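Local atomic coordinates of enoyl-CoA hydratase/isomerase family protein (Mycobacterium tuberculosis, PDB entry 4FN7), a protein that probably acts on enoyl-CoA thioesters in lipid metabolism, as a hydratase or isomerase of the crotonase superfamily. Residues Val5-Thr8 with Ile13-Ile16; Ile126-Val131 with Met135-Ala140; Tyr87-Leu90 with Pro95-Met98; Met145-Thr150 with Arg209-Ala214; Val46-Ile51 with Glu190-Phe195. All coordinates share one frame; numbering follows the deposited sequence. Where two conformers were deposited one is given.

Contact 1: residues Val5-Thr8 with Ile13-Ile16; sequences VSYT and IAVI
Strands 5-8 and 13-16 run antiparallel, their axes 4.8 Å apart at closest, with Thr8 and Val15 as a hydrogen-bonded pair and Tyr7 and Ile16 as the non-hydrogen-bonded pair beside it. Thr8 N donates to Val15 O at 3.0 Å, and the return bond from Val15 N to Thr8 O, 2.8 Å long, is almost straight (176°). Tyr7 has CG anti to its backbone N (chi1 172°), which lays the ring alongside the partner strand, pointing from Ile16 toward Ala14. CD1 there has Ile16 CG1 at the ring edge, 4.0 Å off, and CE1 meets Ala14 CB obliquely at 3.5 Å. Both branches of Ile16 are used: CG1 meets the ring and CG2 reaches Val5 CG1 at 3.6 Å. The Tyr7 hydroxyl is tied further on, by a hydrogen bond to Asp44. The side chains of Thr8 and Val15 lie on the other face, where one water bonds both Ser6 OG and Thr8 OG1 and donates to Val15 O at 2.8 Å; that carbonyl oxygen is therefore gripped twice, by this water and by Thr8 N. Helix 28-44 packs on Val5 and Tyr7, while helix 184-195 touches Ile13 and Val15. Strand 13-18 pairs in turn with strand 48-52, so this is a beta hairpin whose first strand forms one border of the main sheet of the crotonase fold within the chain.

Contact 2: residues Ile126-Val131 with Met135-Ala140; sequences IQANEV and MTIPYA
Glu130 lies across Ile137 at about a right angle, its CB 3.7 Å from Ile137 CG1 and its CG a little farther from the same atom. The methylenes do the touching, and the bend at chi2 (81°) turns the carboxylate off beyond them. CB also rests against the backbone of the partner segment, 3.3 Å from Met135 O, and faces Met135 CB at 4.1 Å. The backbone closes the turn: Met135 N donates to Glu130 O at 2.9 Å, a bond from residue i+5 back to residue i. It is fairly straight at the hydrogen (161°), yet the donor stands well above the carbonyl plane, 48° out of it, so it does not sit on a lone pair. Past Glu130, Val131 brings CG2 to 4.1 Å from Met135 O. At the other end Ala128 CB makes a loose apolar touch with Ile137 CD1, 4.4 Å away. Ile137 is also held by its main chain, which bonds Thr206 and Arg209 of the second subunit through its N and O respectively. In crotonase relatives the loop equivalent to 128-137 borders the acyl-CoA pocket, and the same may hold here. The turn carries the chain from strand 126-127, set between strands 103-105 and 163-164, to Pro138 at the N-cap of helix 139-148; Phe110 of helix 107-112 packs on Ala128 and Glu130, and Leu79 and Phe83 of helix 73-90 pack on Pro138.

Contact 3: residues Tyr87-Leu90 with Pro95-Met98; sequences YRLL and PVVM
Leu89 meets strand 96-98 with both of its methyls, each reaching a different residue. CD2 approaches Val96 CG1 at 4.4 Å, and CD1 comes to 4.3 Å from Met98 CE. The other branch of Val96, CG2, sits 4.1 Å from the backbone oxygen Leu89 O, so one branch of the valine faces the leucine's side chain and the other its carbonyl. Met98 gets there by folding: chi1 -59° and chi2 -68° curl the chain back from the strand until its terminal methyl stands by the helix. No hydrogen bond crosses the contact, which is apolar and buried. The two segments are the closing half of a beta-alpha-beta crossover: the chain leaves strand 48-52, passes through helices 64-69 and 73-90, and returns in strand 96-100, parallel to and beside the first in the main sheet of the crotonase fold. Leu89 accordingly also packs on Leu49 and Ile51 of the earlier strand, and Met98 shares Ile51 with it. In the next shell, Val96 N donates to the Asp116 carboxylate, and Leu90 O, near the helix end, receives Arg211 NH1. Elsewhere on the helix, Arg88 forms salt bridges with Asp39 and Asp42 of helix 28-44.

Contact 4: residues Met145-Thr150 with Arg209-Ala214; sequences MKLRLT and RSRADA
Leu147 and Ala214 mark the nearest backbone approach of segments 145-150 and 209-214, with 6.6 Å between their CA atoms, close enough for one leucine to bridge the two helices. This is helix-on-helix packing in the crotonase fold, between helix 139-148 and the long helix 200-223, which is kinked here, where the N atoms of Asp213 and Ala214 make no bond to the preceding turn. Leu147 carries the contact. With CG anti to the backbone N (chi1 -178°), its fork points at the other helix: CD1 meets Ala214 CB at 3.8 Å, and CD2 lies 4.1 Å from both Ala214 CB and Arg211 CG. The small alanine thus takes both methyls at once. CD1 also comes within 4.3 Å of Ser210 O, a backbone oxygen that accepts a hydrogen bond from Gln155 of the third subunit. Arg211 runs extended from CG to NE and passes Leu147 at about a right angle; its NE donates to the side chain of that same Gln155 of the third subunit, and its NH2 makes a salt bridge with Asp116. Both arginines are buried, and their ends have partners: Arg148 NH2 bonds Gly115 O. Asp116 probably offsets some of the charge gathered there, where Arg148 NH2 and Arg211 NH2 stand 4.5 Å apart.

Contact 5: residues Val46-Ile51 with Glu190-Phe195; sequences VGALVI and EAAREF
Val50 points its CB at helix 190-195 and forks there: CG1 lies anti to the backbone N (chi1 173°), and CG2, on the other branch beside that N, is the tip that makes the touch, 3.5 Å from Ala192 CB. Two residues earlier in the chain, Ala48 turns its CB to the same alanine, 4.0 Å from Ala192 CB and only 3.5 Å from Ala192 O, so a methyl rests on the helix backbone itself. Ala192 CB is thereby set against both residues, and Leu49 O lies 4.4 Å from it. Such small side chains let the backbones come close, Ala48 CA and Ala192 CA being 5.6 Å apart. The axes of 48-51 and helix 190-195 run nearly antiparallel (163°) and approach to 7.9 Å. No hydrogen bond joins the segments. Around them, Ile13 and Val97 from the two neighbouring strands also pack on Ala192, which places this helix residue over the middle of three strands. Farther along the helix, the Phe195 ring has Ala191 O over one face, offset toward the rim; it meets His117 edge to face and touches Leu160 of the third subunit. Leu49, by contrast, points away, to the side of the sheet where helix 73-90 packs on it. Helices on both faces of a mostly parallel sheet are the alpha/beta layering of the crotonase fold, and helix 184-195 belongs to one of those layers.

How the contacts relate
Contacts 1, 3 and 5 share the main sheet, with strand 48-52 of contact 5 in the middle. Ile16 N lies 2.7 Å from Val50 O on one side of that strand, and Val97 N 2.8 Å from Leu49 O on the other. Contact 3 is nested in the chain loop that contact 5 closes. It leads on to contact 4 through Leu90 CD2, 3.8 Å from Leu147 CD2. Contact 4 in turn meets contact 2 on helix 139-148, where Met145 SD packs on Ala128 CB at 3.9 Å. Contacts 1 and 2 are remote, centres 28 Å apart across the chain's centre. Contacts 2 and 4, and contact 5 at Phe195, reach neighbouring subunits of the trimer; no ligand occupies this apo structure.

Contact 1: residues Val5-Thr8 with Ile13-Ile16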
# COMPACT_ATOMS: atom_id res chain seq x y z
N VAL A 5 -14.03 -29.26 -12.11
CA VAL A 5 -12.74 -28.72 -12.51
C VAL A 5 -12.12 -29.56 -13.62
O VAL A 5 -12.11 -30.79 -13.55
CB VAL A 5 -11.76 -28.69 -11.32
CG1 VAL A 5 -10.38 -28.23 -11.78
CG2 VAL A 5 -12.28 -27.78 -10.23
N SER A 6 -11.62 -28.89 -14.65
CA SER A 6 -10.86 -29.59 -15.68
C SER A 6 -9.39 -29.25 -15.56
O SER A 6 -9.02 -28.14 -15.17
CB SER A 6 -11.38 -29.24 -17.07
OG SER A 6 -11.12 -27.89 -17.38
N TYR A 7 -8.55 -30.22 -15.91
CA TYR A 7 -7.10 -30.06 -15.90
C TYR A 7 -6.56 -30.41 -17.28
O TYR A 7 -6.83 -31.49 -17.79
CB TYR A 7 -6.46 -30.97 -14.86
CG TYR A 7 -4.95 -30.97 -14.94
CD1 TYR A 7 -4.21 -29.99 -14.30
CD2 TYR A 7 -4.27 -31.95 -15.66
CE1 TYR A 7 -2.83 -29.98 -14.38
CE2 TYR A 7 -2.89 -31.94 -15.74
CZ TYR A 7 -2.18 -30.95 -15.09
OH TYR A 7 -0.81 -30.91 -15.15
N THR A 8 -5.80 -29.49 -17.86
CA THR A 8 -5.23 -29.69 -19.19
C THR A 8 -3.80 -29.18 -19.21
O THR A 8 -3.55 -28.01 -18.93
CB THR A 8 -6.03 -28.93 -20.25
OG1 THR A 8 -7.43 -29.21 -20.09
CG2 THR A 8 -5.59 -29.34 -21.65
N ILE A 13 2.63 -25.12 -19.57
CA ILE A 13 1.65 -24.73 -18.56
C ILE A 13 0.56 -25.76 -18.32
O ILE A 13 0.34 -26.66 -19.14
CB ILE A 13 1.00 -23.36 -18.89
CG1 ILE A 13 0.07 -23.48 -20.10
CG2 ILE A 13 2.07 -22.30 -19.10
CD1 ILE A 13 -0.70 -22.20 -20.41
N ALA A 14 -0.10 -25.65 -17.18
CA ALA A 14 -1.33 -26.39 -16.92
C ALA A 14 -2.46 -25.38 -16.82
O ALA A 14 -2.30 -24.32 -16.20
CB ALA A 14 -1.21 -27.18 -15.63
N VAL A 15 -3.59 -25.69 -17.44
CA VAL A 15 -4.79 -24.87 -17.35
C VAL A 15 -5.82 -25.60 -16.52
O VAL A 15 -6.23 -26.72 -16.86
CB VAL A 15 -5.36 -24.53 -18.73
CG1 VAL A 15 -6.57 -23.60 -18.59
CG2 VAL A 15 -4.29 -23.89 -19.60
N ILE A 16 -6.23 -24.97 -15.43
CA ILE A 16 -7.20 -25.52 -14.50
C ILE A 16 -8.44 -24.64 -14.58
O ILE A 16 -8.38 -23.44 -14.30
CB ILE A 16 -6.62 -25.51 -13.07
CG1 ILE A 16 -5.38 -26.43 -12.99
CG2 ILE A 16 -7.67 -25.89 -12.03
CD1 ILE A 16 -4.69 -26.41 -11.62
O HOH W 1 -8.53 -27.29 -18.31

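Contact 2: residues Ile126-Val131 with Met135-Ala140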
# COMPACT_ATOMS: atom_id res chain seq x y z
N ILE A 126 -15.31 -7.43 -8.54
CA ILE A 126 -14.53 -8.14 -7.54
C ILE A 126 -14.89 -7.52 -6.19
O ILE A 126 -14.83 -6.30 -6.02
CB ILE A 126 -13.03 -8.02 -7.82
CG1 ILE A 126 -12.74 -8.47 -9.26
CG2 ILE A 126 -12.24 -8.86 -6.82
CD1 ILE A 126 -11.42 -8.03 -9.80
N GLN A 127 -15.30 -8.36 -5.24
CA GLN A 127 -15.90 -7.84 -4.02
C GLN A 127 -15.87 -8.87 -2.91
O GLN A 127 -16.22 -10.03 -3.11
CB GLN A 127 -17.36 -7.47 -4.28
CG GLN A 127 -18.07 -6.84 -3.09
CD GLN A 127 -19.59 -6.88 -3.21
OE1 GLN A 127 -20.14 -7.62 -4.01
NE2 GLN A 127 -20.26 -6.08 -2.39
N ALA A 128 -15.43 -8.43 -1.73
CA ALA A 128 -15.67 -9.20 -0.51
C ALA A 128 -17.01 -8.69 0.04
O ALA A 128 -17.07 -7.65 0.69
CB ALA A 128 -14.56 -8.97 0.51
N ASN A 129 -18.09 -9.42 -0.25
CA ASN A 129 -19.43 -8.95 0.10
C ASN A 129 -19.89 -9.37 1.49
O ASN A 129 -21.04 -9.13 1.85
CB ASN A 129 -20.45 -9.42 -0.95
CG ASN A 129 -20.74 -10.90 -0.86
OD1 ASN A 129 -19.88 -11.68 -0.46
ND2 ASN A 129 -21.96 -11.30 -1.24
N GLU A 130 -18.99 -9.97 2.26
CA GLU A 130 -19.30 -10.51 3.58
C GLU A 130 -20.13 -9.55 4.44
O GLU A 130 -21.19 -9.92 4.94
CB GLU A 130 -18.01 -10.89 4.32
CG GLU A 130 -17.43 -12.26 3.94
CD GLU A 130 -16.60 -12.28 2.65
OE1 GLU A 130 -16.59 -11.28 1.91
OE2 GLU A 130 -15.95 -13.31 2.39
N VAL A 131 -19.65 -8.32 4.61
CA VAL A 131 -20.31 -7.38 5.52
C VAL A 131 -21.71 -7.02 5.03
O VAL A 131 -22.61 -6.78 5.84
CB VAL A 131 -19.44 -6.13 5.74
CG1 VAL A 131 -20.23 -5.00 6.40
CG2 VAL A 131 -18.19 -6.49 6.56
N MET A 135 -21.80 -11.30 7.42
CA MET A 135 -20.68 -12.13 7.83
C MET A 135 -19.45 -11.29 8.17
O MET A 135 -19.07 -10.39 7.43
CB MET A 135 -20.37 -13.16 6.75
CG MET A 135 -21.59 -13.99 6.40
SD MET A 135 -21.31 -15.15 5.05
CE MET A 135 -22.93 -15.90 4.90
N THR A 136 -18.84 -11.58 9.31
CA THR A 136 -17.59 -10.94 9.68
C THR A 136 -16.46 -11.61 8.89
O THR A 136 -16.42 -12.84 8.80
CB THR A 136 -17.34 -11.04 11.19
OG1 THR A 136 -18.41 -10.39 11.89
CG2 THR A 136 -16.01 -10.40 11.58
N ILE A 137 -15.57 -10.82 8.30
CA ILE A 137 -14.53 -11.41 7.46
C ILE A 137 -13.52 -12.17 8.31
O ILE A 137 -12.96 -11.61 9.26
CB ILE A 137 -13.81 -10.36 6.62
CG1 ILE A 137 -14.80 -9.59 5.74
CG2 ILE A 137 -12.76 -11.04 5.74
CD1 ILE A 137 -14.15 -8.52 4.86
N PRO A 138 -13.27 -13.45 7.98
CA PRO A 138 -12.27 -14.22 8.72
C PRO A 138 -10.87 -13.60 8.64
O PRO A 138 -10.51 -12.99 7.63
CB PRO A 138 -12.28 -15.57 8.02
CG PRO A 138 -13.67 -15.69 7.48
CD PRO A 138 -14.00 -14.29 7.03
N TYR A 139 -10.09 -13.79 9.70
CA TYR A 139 -8.73 -13.27 9.71
C TYR A 139 -7.90 -13.73 8.52
O TYR A 139 -7.15 -12.94 7.95
CB TYR A 139 -8.03 -13.61 11.03
CG TYR A 139 -8.52 -12.79 12.21
CD1 TYR A 139 -8.16 -11.46 12.34
CD2 TYR A 139 -9.34 -13.35 13.18
CE1 TYR A 139 -8.61 -10.70 13.42
CE2 TYR A 139 -9.78 -12.60 14.26
CZ TYR A 139 -9.41 -11.28 14.37
OH TYR A 139 -9.85 -10.53 15.44
N ALA A 140 -8.02 -15.00 8.12
CA ALA A 140 -7.24 -15.49 7.00
C ALA A 140 -7.57 -14.74 5.71
O ALA A 140 -6.69 -14.43 4.91
CB ALA A 140 -7.42 -17.00 6.81

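Contact 3: residues Tyr87-Leu90 with Pro95-Met98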
# COMPACT_ATOMS: atom_id res chain seq x y z
N TYR A 87 -3.43 -20.67 0.81
CA TYR A 87 -2.05 -20.82 1.27
C TYR A 87 -1.24 -21.62 0.24
O TYR A 87 -0.11 -21.25 -0.10
CB TYR A 87 -2.02 -21.52 2.63
CG TYR A 87 -0.66 -21.57 3.26
CD1 TYR A 87 -0.30 -20.69 4.28
CD2 TYR A 87 0.29 -22.50 2.84
CE1 TYR A 87 0.96 -20.73 4.86
CE2 TYR A 87 1.55 -22.55 3.42
CZ TYR A 87 1.88 -21.67 4.42
OH TYR A 87 3.14 -21.72 4.98
N ARG A 88 -1.81 -22.71 -0.25
CA ARG A 88 -1.15 -23.56 -1.23
C ARG A 88 -0.77 -22.79 -2.49
O ARG A 88 0.34 -22.92 -3.01
CB ARG A 88 -2.04 -24.75 -1.60
CG ARG A 88 -1.34 -25.77 -2.48
CD ARG A 88 -2.24 -26.94 -2.81
NE ARG A 88 -1.49 -27.93 -3.58
CZ ARG A 88 -2.01 -29.04 -4.09
NH1 ARG A 88 -3.29 -29.33 -3.93
NH2 ARG A 88 -1.22 -29.86 -4.77
N LEU A 89 -1.68 -21.95 -2.97
CA LEU A 89 -1.43 -21.20 -4.19
C LEU A 89 -0.47 -20.03 -3.98
O LEU A 89 0.37 -19.77 -4.83
CB LEU A 89 -2.74 -20.74 -4.82
CG LEU A 89 -3.51 -21.90 -5.46
CD1 LEU A 89 -4.94 -21.47 -5.78
CD2 LEU A 89 -2.81 -22.42 -6.71
N LEU A 90 -0.59 -19.32 -2.86
CA LEU A 90 0.31 -18.21 -2.57
C LEU A 90 1.74 -18.68 -2.38
O LEU A 90 2.68 -17.92 -2.59
CB LEU A 90 -0.15 -17.46 -1.32
CG LEU A 90 -1.27 -16.43 -1.52
CD1 LEU A 90 -1.84 -15.97 -0.19
CD2 LEU A 90 -0.80 -15.24 -2.35
N PRO A 95 4.93 -19.94 -11.19
CA PRO A 95 4.02 -18.80 -11.36
C PRO A 95 2.58 -19.26 -11.54
O PRO A 95 2.31 -20.27 -12.21
CB PRO A 95 4.54 -18.13 -12.63
CG PRO A 95 6.00 -18.48 -12.67
CD PRO A 95 6.06 -19.89 -12.14
N VAL A 96 1.65 -18.52 -10.94
CA VAL A 96 0.23 -18.82 -10.99
C VAL A 96 -0.47 -17.61 -11.60
O VAL A 96 -0.37 -16.49 -11.07
CB VAL A 96 -0.34 -19.07 -9.58
CG1 VAL A 96 -1.85 -19.30 -9.64
CG2 VAL A 96 0.37 -20.25 -8.92
N VAL A 97 -1.18 -17.83 -12.70
CA VAL A 97 -1.89 -16.75 -13.37
C VAL A 97 -3.38 -17.02 -13.32
O VAL A 97 -3.84 -18.09 -13.71
CB VAL A 97 -1.45 -16.59 -14.84
CG1 VAL A 97 -2.15 -15.40 -15.48
CG2 VAL A 97 0.06 -16.41 -14.91
N MET A 98 -4.14 -16.04 -12.83
CA MET A 98 -5.58 -16.17 -12.74
C MET A 98 -6.25 -15.54 -13.95
O MET A 98 -5.99 -14.38 -14.27
CB MET A 98 -6.10 -15.48 -11.47
CG MET A 98 -5.52 -16.03 -10.19
SD MET A 98 -6.09 -17.70 -9.89
CE MET A 98 -5.25 -18.06 -8.34

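Contact 4: residues Met145-Thr150 with Arg209-Ala214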
# COMPACT_ATOMS: atom_id res chain seq x y z
N MET A 145 -6.33 -10.39 1.52
CA MET A 145 -6.60 -9.10 0.90
C MET A 145 -5.54 -8.06 1.24
O MET A 145 -5.15 -7.27 0.38
CB MET A 145 -7.99 -8.59 1.29
CG MET A 145 -9.07 -9.25 0.47
SD MET A 145 -10.69 -8.57 0.82
CE MET A 145 -10.84 -9.15 2.43
N LYS A 146 -5.07 -8.09 2.48
CA LYS A 146 -4.09 -7.12 2.95
C LYS A 146 -2.79 -7.24 2.14
O LYS A 146 -2.07 -6.26 1.97
CB LYS A 146 -3.80 -7.33 4.43
CG LYS A 146 -3.12 -6.14 5.08
CD LYS A 146 -2.55 -6.49 6.46
CE LYS A 146 -3.62 -6.97 7.41
NZ LYS A 146 -3.00 -7.29 8.74
N LEU A 147 -2.50 -8.44 1.66
CA LEU A 147 -1.29 -8.70 0.90
C LEU A 147 -1.31 -8.01 -0.46
O LEU A 147 -0.25 -7.75 -1.04
CB LEU A 147 -1.11 -10.21 0.73
CG LEU A 147 0.14 -10.70 -0.01
CD1 LEU A 147 1.41 -10.29 0.74
CD2 LEU A 147 0.08 -12.21 -0.17
N ARG A 148 -2.49 -7.71 -0.99
CA ARG A 148 -2.61 -7.22 -2.36
C ARG A 148 -3.20 -5.82 -2.51
O ARG A 148 -2.87 -5.10 -3.45
CB ARG A 148 -3.42 -8.20 -3.24
CG ARG A 148 -2.92 -9.65 -3.27
CD ARG A 148 -1.46 -9.76 -3.64
NE ARG A 148 -1.14 -9.65 -5.06
CZ ARG A 148 -1.14 -10.69 -5.90
NH1 ARG A 148 -0.77 -10.54 -7.16
NH2 ARG A 148 -1.53 -11.88 -5.46
N LEU A 149 -4.09 -5.43 -1.60
CA LEU A 149 -4.83 -4.18 -1.76
C LEU A 149 -4.02 -3.00 -1.23
O LEU A 149 -3.27 -3.12 -0.27
CB LEU A 149 -6.18 -4.26 -1.05
CG LEU A 149 -7.15 -5.31 -1.59
CD1 LEU A 149 -8.46 -5.25 -0.82
CD2 LEU A 149 -7.38 -5.11 -3.08
N THR A 150 -4.19 -1.83 -1.85
CA THR A 150 -3.63 -0.63 -1.26
C THR A 150 -4.25 -0.41 0.12
O THR A 150 -5.31 -0.95 0.44
CB THR A 150 -3.89 0.63 -2.08
OG1 THR A 150 -5.30 0.87 -2.12
CG2 THR A 150 -3.34 0.48 -3.49
N ARG A 209 9.66 -15.13 0.18
CA ARG A 209 10.19 -14.01 0.96
C ARG A 209 9.24 -12.83 0.91
O ARG A 209 9.03 -12.15 1.93
CB ARG A 209 11.56 -13.58 0.43
CG ARG A 209 12.66 -14.62 0.66
CD ARG A 209 14.00 -14.08 0.20
NE ARG A 209 15.06 -15.02 0.53
CZ ARG A 209 16.36 -14.74 0.48
NH1 ARG A 209 16.78 -13.54 0.10
NH2 ARG A 209 17.25 -15.67 0.81
N SER A 210 8.66 -12.58 -0.26
CA SER A 210 7.77 -11.43 -0.44
C SER A 210 6.41 -11.63 0.22
O SER A 210 5.62 -10.69 0.29
CB SER A 210 7.58 -11.11 -1.92
OG SER A 210 6.66 -11.98 -2.53
N ARG A 211 6.15 -12.83 0.73
CA ARG A 211 4.85 -13.17 1.32
C ARG A 211 4.96 -13.80 2.71
O ARG A 211 3.97 -14.28 3.25
CB ARG A 211 4.10 -14.15 0.40
CG ARG A 211 3.82 -13.56 -0.96
CD ARG A 211 3.29 -14.56 -1.96
NE ARG A 211 3.13 -13.89 -3.24
CZ ARG A 211 2.74 -14.47 -4.36
NH1 ARG A 211 2.46 -15.77 -4.39
NH2 ARG A 211 2.62 -13.74 -5.46
N ALA A 212 6.15 -13.76 3.30
CA ALA A 212 6.42 -14.54 4.50
C ALA A 212 5.47 -14.23 5.66
O ALA A 212 4.90 -15.14 6.27
CB ALA A 212 7.87 -14.36 4.93
N ASP A 213 5.31 -12.95 5.98
CA ASP A 213 4.47 -12.56 7.11
C ASP A 213 3.01 -12.88 6.83
O ASP A 213 2.27 -13.31 7.73
CB ASP A 213 4.63 -11.08 7.44
CG ASP A 213 5.97 -10.75 8.05
OD1 ASP A 213 6.72 -11.70 8.40
OD2 ASP A 213 6.28 -9.55 8.21
N ALA A 214 2.58 -12.65 5.60
CA ALA A 214 1.21 -12.95 5.22
C ALA A 214 0.92 -14.44 5.35
O ALA A 214 -0.12 -14.83 5.87
CB ALA A 214 0.94 -12.47 3.81

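Contact 5: residues Val46-Ile51 with Glu190-Phe195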
# COMPACT_ATOMS: atom_id res chain seq x y z
N VAL A 46 4.81 -28.70 -14.11
CA VAL A 46 4.61 -27.70 -15.15
C VAL A 46 5.36 -26.40 -14.87
O VAL A 46 5.78 -26.14 -13.75
CB VAL A 46 3.11 -27.40 -15.36
CG1 VAL A 46 2.37 -28.69 -15.73
CG2 VAL A 46 2.51 -26.76 -14.12
N GLY A 47 5.54 -25.59 -15.91
CA GLY A 47 6.24 -24.32 -15.77
C GLY A 47 5.42 -23.23 -15.09
O GLY A 47 5.98 -22.34 -14.45
N ALA A 48 4.11 -23.28 -15.25
CA ALA A 48 3.21 -22.30 -14.65
C ALA A 48 1.78 -22.83 -14.66
O ALA A 48 1.46 -23.75 -15.41
CB ALA A 48 3.30 -20.97 -15.38
N LEU A 49 0.94 -22.26 -13.80
CA LEU A 49 -0.47 -22.61 -13.73
C LEU A 49 -1.31 -21.45 -14.23
O LEU A 49 -0.99 -20.29 -13.95
CB LEU A 49 -0.94 -22.85 -12.29
CG LEU A 49 -0.30 -23.81 -11.31
CD1 LEU A 49 -1.21 -23.94 -10.10
CD2 LEU A 49 -0.11 -25.15 -11.97
N VAL A 50 -2.38 -21.78 -14.93
CA VAL A 50 -3.46 -20.85 -15.20
C VAL A 50 -4.71 -21.42 -14.58
O VAL A 50 -5.05 -22.59 -14.79
CB VAL A 50 -3.68 -20.69 -16.71
CG1 VAL A 50 -4.93 -19.84 -16.97
CG2 VAL A 50 -2.46 -20.08 -17.36
N ILE A 51 -5.40 -20.61 -13.78
CA ILE A 51 -6.67 -21.00 -13.20
C ILE A 51 -7.76 -20.07 -13.73
O ILE A 51 -7.63 -18.85 -13.66
CB ILE A 51 -6.63 -20.95 -11.65
CG1 ILE A 51 -5.65 -22.01 -11.13
CG2 ILE A 51 -8.02 -21.18 -11.07
CD1 ILE A 51 -5.30 -21.86 -9.67
N GLU A 190 -0.79 -16.69 -22.21
CA GLU A 190 0.40 -16.03 -22.75
C GLU A 190 1.30 -15.55 -21.62
O GLU A 190 2.52 -15.76 -21.64
CB GLU A 190 -0.01 -14.85 -23.64
CG GLU A 190 1.14 -14.17 -24.35
CD GLU A 190 0.68 -13.04 -25.25
OE1 GLU A 190 -0.03 -12.14 -24.76
OE2 GLU A 190 1.03 -13.05 -26.45
N ALA A 191 0.70 -14.92 -20.61
CA ALA A 191 1.46 -14.41 -19.47
C ALA A 191 2.11 -15.57 -18.72
O ALA A 191 3.29 -15.49 -18.34
CB ALA A 191 0.56 -13.60 -18.55
N ALA A 192 1.36 -16.64 -18.49
CA ALA A 192 1.89 -17.82 -17.82
C ALA A 192 3.11 -18.39 -18.57
O ALA A 192 4.12 -18.72 -17.95
CB ALA A 192 0.82 -18.87 -17.66
N ARG A 193 3.02 -18.47 -19.90
CA ARG A 193 4.14 -18.97 -20.68
C ARG A 193 5.36 -18.06 -20.55
O ARG A 193 6.49 -18.55 -20.48
CB ARG A 193 3.74 -19.18 -22.15
CG ARG A 193 2.77 -20.35 -22.33
CD ARG A 193 2.45 -20.61 -23.80
NE ARG A 193 1.72 -21.86 -23.98
CZ ARG A 193 0.41 -21.95 -24.13
NH1 ARG A 193 -0.34 -20.86 -24.12
NH2 ARG A 193 -0.16 -23.14 -24.29
N GLU A 194 5.13 -16.75 -20.48
CA GLU A 194 6.22 -15.80 -20.24
C GLU A 194 6.86 -16.03 -18.86
O GLU A 194 8.09 -16.12 -18.74
CB GLU A 194 5.71 -14.36 -20.35
CG GLU A 194 6.75 -13.30 -20.01
CD GLU A 194 6.14 -11.93 -19.81
OE1 GLU A 194 4.92 -11.78 -20.06
OE2 GLU A 194 6.86 -11.01 -19.38
N PHE A 195 6.04 -16.13 -17.82
CA PHE A 195 6.57 -16.29 -16.47
C PHE A 195 7.28 -17.63 -16.28
O PHE A 195 8.17 -17.75 -15.44
CB PHE A 195 5.46 -16.11 -15.42
CG PHE A 195 4.76 -14.78 -15.50
CD1 PHE A 195 5.46 -13.61 -15.79
CD2 PHE A 195 3.40 -14.70 -15.29
CE1 PHE A 195 4.79 -12.39 -15.85
CE2 PHE A 195 2.73 -13.49 -15.35
CZ PHE A 195 3.42 -12.34 -15.63